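Local coordinates for erythrocyte membrane protein 1 (Plasmodium falciparum, PDB 6S8T) that probably binds a receptor on the host cell surface, ICAM-1, through this DBLbeta domain of a larger adhesion protein of infected erythrocytes, at residues 119-122 / 123-127; 40-43 / 44-47; 259-262 / 263-267. All blocks are in the same frame, centred on the assembly; numbering follows the deposited sequence. Where two conformers were deposited one is given.

Contact 1. Residues 119-122 / 123-127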
loop_
_atom_site.group_PDB
_atom_site.type_symbol
_atom_site.label_atom_id
_atom_site.label_comp_id
_atom_site.label_asym_id
_atom_site.label_seq_id
_atom_site.Cartn_x
_atom_site.Cartn_y
_atom_site.Cartn_z
ATOM N N CYS A 119 -11.107 -5.880 -0.366
ATOM C CA CYS A 119 -12.249 -6.708 0.042
ATOM C C CYS A 119 -12.381 -6.706 1.565
ATOM O O CYS A 119 -11.971 -7.637 2.261
ATOM C CB CYS A 119 -12.104 -8.131 -0.489
ATOM S SG CYS A 119 -12.140 -8.320 -2.290
ATOM N N THR A 120 -12.999 -5.646 2.088
ATOM C CA THR A 120 -13.219 -5.497 3.524
ATOM C C THR A 120 -14.696 -5.307 3.855
ATOM O O THR A 120 -15.037 -4.741 4.896
ATOM C CB THR A 120 -12.401 -4.333 4.076
ATOM O OG1 THR A 120 -12.751 -3.133 3.376
ATOM C CG2 THR A 120 -10.916 -4.600 3.906
ATOM N N SER A 121 -15.584 -5.798 2.986
ATOM C CA SER A 121 -17.010 -5.547 3.152
ATOM C C SER A 121 -17.575 -6.249 4.383
ATOM O O SER A 121 -18.491 -5.722 5.025
ATOM C CB SER A 121 -17.764 -5.980 1.893
ATOM O OG SER A 121 -19.143 -5.686 1.996
ATOM N N ASN A 122 -17.055 -7.430 4.725
ATOM C CA ASN A 122 -17.501 -8.096 5.944
ATOM C C ASN A 122 -17.150 -7.270 7.175
ATOM O O ASN A 122 -17.936 -7.194 8.127
ATOM C CB ASN A 122 -16.891 -9.496 6.041
ATOM C CG ASN A 122 -15.374 -9.474 6.119
ATOM O OD1 ASN A 122 -14.718 -8.731 5.391
ATOM N ND2 ASN A 122 -14.810 -10.290 7.005
ATOM N N LEU A 123 -15.978 -6.633 7.170
ATOM C CA LEU A 123 -15.581 -5.810 8.307
ATOM C C LEU A 123 -16.387 -4.519 8.373
ATOM O O LEU A 123 -16.621 -3.991 9.468
ATOM C CB LEU A 123 -14.086 -5.500 8.231
ATOM C CG LEU A 123 -13.135 -6.693 8.326
ATOM C CD1 LEU A 123 -11.700 -6.249 8.062
ATOM C CD2 LEU A 123 -13.245 -7.357 9.693
ATOM N N GLU A 124 -16.822 -4.001 7.221
ATOM C CA GLU A 124 -17.592 -2.765 7.196
ATOM C C GLU A 124 -19.006 -2.949 7.732
ATOM O O GLU A 124 -19.608 -1.976 8.197
ATOM C CB GLU A 124 -17.644 -2.211 5.771
ATOM C CG GLU A 124 -16.296 -1.764 5.214
ATOM C CD GLU A 124 -16.302 -1.623 3.698
ATOM O OE1 GLU A 124 -15.417 -2.212 3.038
ATOM O OE2 GLU A 124 -17.198 -0.934 3.162
ATOM N N ASN A 125 -19.546 -4.165 7.683
ATOM C CA ASN A 125 -20.919 -4.447 8.084
ATOM C C ASN A 125 -20.966 -5.441 9.240
ATOM O O ASN A 125 -21.770 -6.376 9.249
ATOM C CB ASN A 125 -21.737 -4.960 6.900
ATOM C CG ASN A 125 -21.799 -3.962 5.761
ATOM O OD1 ASN A 125 -22.593 -3.022 5.786
ATOM N ND2 ASN A 125 -20.962 -4.164 4.750
ATOM N N LEU A 126 -20.104 -5.246 10.234
ATOM C CA LEU A 126 -20.097 -6.124 11.395
ATOM C C LEU A 126 -21.296 -5.845 12.296
ATOM O O LEU A 126 -21.796 -4.721 12.381
ATOM C CB LEU A 126 -18.804 -5.952 12.194
ATOM C CG LEU A 126 -17.520 -6.594 11.662
ATOM C CD1 LEU A 126 -16.356 -6.294 12.592
ATOM C CD2 LEU A 126 -17.695 -8.097 11.494
ATOM N N ASN A 127 -21.760 -6.895 12.965
ATOM C CA ASN A 127 -22.730 -6.777 14.051
ATOM C C ASN A 127 -21.937 -6.868 15.349
ATOM O O ASN A 127 -21.523 -7.956 15.759
ATOM C CB ASN A 127 -23.798 -7.862 13.960
ATOM C CG ASN A 127 -24.837 -7.752 15.061
ATOM O OD1 ASN A 127 -24.660 -8.290 16.154
ATOM N ND2 ASN A 127 -25.930 -7.053 14.775
#
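Thr120 and Glu124 are joined first through the backbone of the short helix 121-124, where Glu124 N donates to Thr120 O at 3.0 Å, an i to i+4 bond. Their side chains close a second link over the same turn. Thr120 OG1 donates to Glu124 OE1 at 2.8 Å, reaching the carboxylate on its anti side and 17° out of its plane. Thr120 sits at the N-cap position, but its hydroxyl is spent on this carboxylate and makes no capping bond. The torsion that sets OG1 between the backbone N and the carbonyl carbon (chi1 57°) turns the hydroxyl to the glutamate, and Glu124 CG packs on Thr120 O at 3.2 Å.

At the other end, Asn125 has left helical backbone angles, and its side chain folds back along the helix. Asn125 ND2 donates to Ser121 O at 2.9 Å, with an N-H...O angle of 151°. The same carbonyl receives weak bonds from the backbone N of Glu124 and of Asn125, so three donors converge on one oxygen as the helix ends. Leu126 turns back as well, with Leu126 CD2 3.5 Å from Asn122 O.

This short helix of the Duffy-binding domain sits against helix 137-163, where Asp144 takes Asn122 ND2, and helix 202-221, where Leu123 meets Leu207 and Leu126 meets Ile214. Lys83 forms a salt bridge with Glu124 OE1, and Arg72 bonds Ser121 OG. Cys119, just ahead of the helix, is tied by disulfide to Cys80.

Glu124 OE1 thus serves a neutral hydroxyl and a lysine at once in a largely buried setting, a combination that would be expected to favour the ionised carboxylate and to restrain its rotation.

Contact 2. Residues 40-43 / 44-47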
loop_
_atom_site.group_PDB
_atom_site.type_symbol
_atom_site.label_atom_id
_atom_site.label_comp_id
_atom_site.label_asym_id
_atom_site.label_seq_id
_atom_site.Cartn_x
_atom_site.Cartn_y
_atom_site.Cartn_z
ATOM N N ARG A 40 -3.295 -13.400 22.200
ATOM C CA ARG A 40 -3.150 -14.455 21.204
ATOM C C ARG A 40 -4.507 -15.101 20.951
ATOM O O ARG A 40 -5.133 -15.629 21.877
ATOM C CB ARG A 40 -2.131 -15.491 21.675
ATOM C CG ARG A 40 -0.698 -14.973 21.717
ATOM C CD ARG A 40 0.281 -16.019 22.239
ATOM N NE ARG A 40 0.195 -16.194 23.687
ATOM C CZ ARG A 40 -0.455 -17.187 24.287
ATOM N NH1 ARG A 40 -1.079 -18.108 23.566
ATOM N NH2 ARG A 40 -0.479 -17.261 25.610
ATOM N N ALA A 41 -4.962 -15.060 19.701
ATOM C CA ALA A 41 -6.317 -15.456 19.352
ATOM C C ALA A 41 -6.325 -16.727 18.511
ATOM O O ALA A 41 -5.303 -17.150 17.963
ATOM C CB ALA A 41 -7.034 -14.332 18.598
ATOM N N ASP A 42 -7.508 -17.332 18.420
ATOM C CA ASP A 42 -7.729 -18.528 17.613
ATOM C C ASP A 42 -9.126 -18.441 17.019
ATOM O O ASP A 42 -10.111 -18.383 17.761
ATOM C CB ASP A 42 -7.573 -19.803 18.448
ATOM C CG ASP A 42 -7.858 -21.069 17.650
ATOM O OD1 ASP A 42 -7.899 -21.008 16.402
ATOM O OD2 ASP A 42 -8.045 -22.133 18.280
ATOM N N ALA A 43 -9.208 -18.437 15.687
ATOM C CA ALA A 43 -10.500 -18.288 15.026
ATOM C C ALA A 43 -11.470 -19.397 15.415
ATOM O O ALA A 43 -12.676 -19.153 15.528
ATOM C CB ALA A 43 -10.311 -18.251 13.509
ATOM N N LYS A 44 -10.966 -20.613 15.640
ATOM C CA LYS A 44 -11.836 -21.728 15.996
ATOM C C LYS A 44 -12.514 -21.536 17.346
ATOM O O LYS A 44 -13.578 -22.120 17.576
ATOM C CB LYS A 44 -11.043 -23.037 15.998
ATOM C CG LYS A 44 -10.526 -23.445 14.626
ATOM C CD LYS A 44 -9.780 -24.769 14.680
ATOM C CE LYS A 44 -8.540 -24.670 15.554
ATOM N NZ LYS A 44 -7.789 -25.956 15.601
ATOM N N GLN A 45 -11.933 -20.735 18.237
ATOM C CA GLN A 45 -12.505 -20.489 19.555
ATOM C C GLN A 45 -13.510 -19.343 19.560
ATOM O O GLN A 45 -13.934 -18.913 20.636
ATOM C CB GLN A 45 -11.395 -20.208 20.570
ATOM C CG GLN A 45 -10.423 -21.359 20.761
ATOM C CD GLN A 45 -9.345 -21.043 21.781
ATOM O OE1 GLN A 45 -9.551 -20.236 22.688
ATOM N NE2 GLN A 45 -8.186 -21.674 21.633
ATOM N N GLY A 46 -13.897 -18.838 18.389
ATOM C CA GLY A 46 -14.902 -17.805 18.294
ATOM C C GLY A 46 -16.279 -18.371 17.972
ATOM O O GLY A 46 -16.435 -19.529 17.593
ATOM N N ILE A 47 -17.289 -17.520 18.138
ATOM C CA ILE A 47 -18.675 -17.859 17.840
ATOM C C ILE A 47 -19.168 -16.921 16.748
ATOM O O ILE A 47 -19.029 -15.697 16.868
ATOM C CB ILE A 47 -19.569 -17.769 19.090
ATOM C CG1 ILE A 47 -19.108 -18.777 20.144
ATOM C CG2 ILE A 47 -21.026 -17.998 18.718
ATOM C CD1 ILE A 47 -20.007 -18.848 21.366
#
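A single 3-10 turn in the long loop between helix 16-32 and strand 97-98 brings Asp42 against Lys44 and Gln45. Its backbone evidence is a pair of consecutive i to i+3 bonds: Gln45 N to Asp42 O at 3.0 Å and Gly46 N to Ala43 O at 3.1 Å.

The Asp42 carboxylate also bonds the backbone of the turn. Its CG lies anti to the backbone N (chi1 177°), which swings the carboxylate over the start of the turn, and Asp42 OD1 accepts from Lys44 N at 3.2 Å. This closes an Asx turn, with Lys44 N meeting the oxygen from above the carboxylate plane. The other oxygen faces Gln45: a weak bond from Gln45 NE2 to Asp42 OD2 spans 3.4 Å, with the amide and carboxylate planes 78° apart.

Lys44 bends at chi3 and lays Lys44 CE 3.8 Å from Asp42 OD2. The 4.7 Å from Lys44 NZ to Asp42 OD2 is too long for a salt bridge, though the opposite charges may still attract weakly. Beyond the turn, His139 of helix 137-163 bonds Asp42 N, and Tyr48 OH bonds Ala43 O.

Contact 3. Residues 259-262 / 263-267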
loop_
_atom_site.group_PDB
_atom_site.type_symbol
_atom_site.label_atom_id
_atom_site.label_comp_id
_atom_site.label_asym_id
_atom_site.label_seq_id
_atom_site.Cartn_x
_atom_site.Cartn_y
_atom_site.Cartn_z
ATOM N N GLN A 259 -0.813 -15.219 11.980
ATOM C CA GLN A 259 -1.972 -16.004 11.567
ATOM C C GLN A 259 -2.746 -15.309 10.458
ATOM O O GLN A 259 -3.409 -15.973 9.652
ATOM C CB GLN A 259 -2.887 -16.271 12.763
ATOM C CG GLN A 259 -2.296 -17.211 13.797
ATOM C CD GLN A 259 -3.214 -17.419 14.985
ATOM O OE1 GLN A 259 -3.201 -16.637 15.937
ATOM N NE2 GLN A 259 -4.020 -18.475 14.935
ATOM N N VAL A 260 -2.681 -13.978 10.404
ATOM C CA VAL A 260 -3.316 -13.254 9.311
ATOM C C VAL A 260 -2.581 -13.526 8.005
ATOM O O VAL A 260 -3.202 -13.820 6.975
ATOM C CB VAL A 260 -3.378 -11.751 9.639
ATOM C CG1 VAL A 260 -3.856 -10.962 8.435
ATOM C CG2 VAL A 260 -4.293 -11.514 10.839
ATOM N N TRP A 261 -1.244 -13.464 8.034
ATOM C CA TRP A 261 -0.458 -13.756 6.838
ATOM C C TRP A 261 -0.595 -15.212 6.410
ATOM O O TRP A 261 -0.495 -15.512 5.214
ATOM C CB TRP A 261 1.012 -13.409 7.074
ATOM C CG TRP A 261 1.903 -13.731 5.906
ATOM C CD1 TRP A 261 2.859 -14.701 5.847
ATOM C CD2 TRP A 261 1.907 -13.085 4.627
ATOM N NE1 TRP A 261 3.468 -14.693 4.615
ATOM C CE2 TRP A 261 2.896 -13.714 3.845
ATOM C CE3 TRP A 261 1.173 -12.035 4.068
ATOM C CZ2 TRP A 261 3.172 -13.327 2.534
ATOM C CZ3 TRP A 261 1.446 -11.652 2.766
ATOM C CH2 TRP A 261 2.438 -12.296 2.015
ATOM N N ARG A 262 -0.818 -16.124 7.360
ATOM C CA ARG A 262 -1.040 -17.522 7.002
ATOM C C ARG A 262 -2.305 -17.682 6.169
ATOM O O ARG A 262 -2.363 -18.528 5.268
ATOM C CB ARG A 262 -1.117 -18.384 8.262
ATOM C CG ARG A 262 0.218 -18.939 8.721
ATOM C CD ARG A 262 0.068 -19.746 10.001
ATOM N NE ARG A 262 -1.071 -20.659 9.948
ATOM C CZ ARG A 262 -1.017 -21.902 9.478
ATOM N NH1 ARG A 262 0.124 -22.389 9.012
ATOM N NH2 ARG A 262 -2.107 -22.659 9.473
ATOM N N ALA A 263 -3.331 -16.879 6.456
ATOM C CA ALA A 263 -4.558 -16.941 5.672
ATOM C C ALA A 263 -4.322 -16.502 4.234
ATOM O O ALA A 263 -4.975 -17.010 3.315
ATOM C CB ALA A 263 -5.642 -16.084 6.326
ATOM N N MET A 264 -3.389 -15.572 4.021
ATOM C CA MET A 264 -3.021 -15.152 2.676
ATOM C C MET A 264 -2.082 -16.139 1.993
ATOM O O MET A 264 -2.062 -16.204 0.758
ATOM C CB MET A 264 -2.383 -13.759 2.716
ATOM C CG MET A 264 -3.353 -12.644 3.099
ATOM S SD MET A 264 -2.576 -11.015 3.160
ATOM C CE MET A 264 -4.006 -9.939 3.134
ATOM N N GLN A 265 -1.315 -16.915 2.764
ATOM C CA GLN A 265 -0.431 -17.910 2.168
ATOM C C GLN A 265 -1.196 -19.051 1.508
ATOM O O GLN A 265 -0.624 -19.754 0.666
ATOM C CB GLN A 265 0.525 -18.475 3.221
ATOM C CG GLN A 265 1.614 -17.512 3.668
ATOM C CD GLN A 265 2.561 -18.134 4.684
ATOM O OE1 GLN A 265 2.148 -18.923 5.535
ATOM N NE2 GLN A 265 3.839 -17.784 4.592
ATOM N N CYS A 266 -2.467 -19.256 1.871
ATOM C CA CYS A 266 -3.257 -20.313 1.243
ATOM C C CYS A 266 -3.378 -20.103 -0.259
ATOM O O CYS A 266 -3.426 -21.075 -1.022
ATOM C CB CYS A 266 -4.650 -20.379 1.869
ATOM S SG CYS A 266 -4.698 -20.818 3.616
ATOM N N GLU A 267 -3.427 -18.846 -0.697
ATOM C CA GLU A 267 -3.582 -18.520 -2.107
ATOM C C GLU A 267 -2.249 -18.300 -2.809
ATOM O O GLU A 267 -2.123 -18.630 -3.994
ATOM C CB GLU A 267 -4.459 -17.272 -2.255
ATOM C CG GLU A 267 -5.780 -17.342 -1.492
ATOM C CD GLU A 267 -6.722 -18.403 -2.037
ATOM O OE1 GLU A 267 -6.619 -18.735 -3.237
ATOM O OE2 GLU A 267 -7.564 -18.910 -1.263
#
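Gln265 lies over Trp261 one helical turn on. Gln265 CG stands over the five-membered ring of Trp261, 3.9 Å from the ring centroid and 29° off the normal, a CH-pi contact. The two side chains cross at about a right angle, and the amide plane is steeply inclined to the indole. Trp261 NE1 and Gln265 NE2 come within 3.1 Å, but both are donors and do not bond each other. Their closeness is probably explained by a shared acceptor outside the two segments: each donates to Tyr280 O.

Met264 approaches the indole at its benzo part, where Met264 SD lies 4.0 Å from Trp261 CE3. The same Met264 SD is 5.0 Å from the centroid of the Trp261 six-membered ring and 64° off its normal, an oblique Met-aromatic contact. Trp261 CG is anti to the backbone N (chi1 178°), which carries the indole along the helix to both partners. On the neighbouring flank, Arg262 CG touches Gln265 OE1 at 3.7 Å.

The backbone holds these side chains in helical spacing. Gln265 N donates to Trp261 O at 2.9 Å, while the other bonds between the two halves, including Cys266 N to Arg262 O, are weak.

Farther out, Phe186 of helix 172-194 meets the Trp261 ring edge-to-face, and Met264 rests on the same phenylalanine and on Ser185. Val260 and Met264 pack on Ala149 of helix 137-163, and Cys266 is bound by disulfide to Cys61. Within the alpha-helical Duffy-binding fold, this part of helix 246-268 therefore presents Val260 and Met264 to helix 137-163, and Trp261 and Met264 to helix 172-194.

Helix 137-163 is the element common to all three contacts: Asp144 bonds Asn122 of contact 1, His139 bonds Asp42 of contact 2, and Ala149 packs on Val260 and Met264 of contact 3. Contacts 2 and 3 touch by packing of Ala41 beside the Gln259 side chain, their centres about 16 Å apart. Contact 1 touches neither; its nearest atoms are about 8 Å from each, with centres about 18 Å from contact 2 and about 19 Å from contact 3. Disulfides Cys80-Cys119 and Cys61-Cys266 fasten contacts 1 and 3 to preceding loops. Contacts 1 and 3 are buried, whereas contact 2 is at the surface.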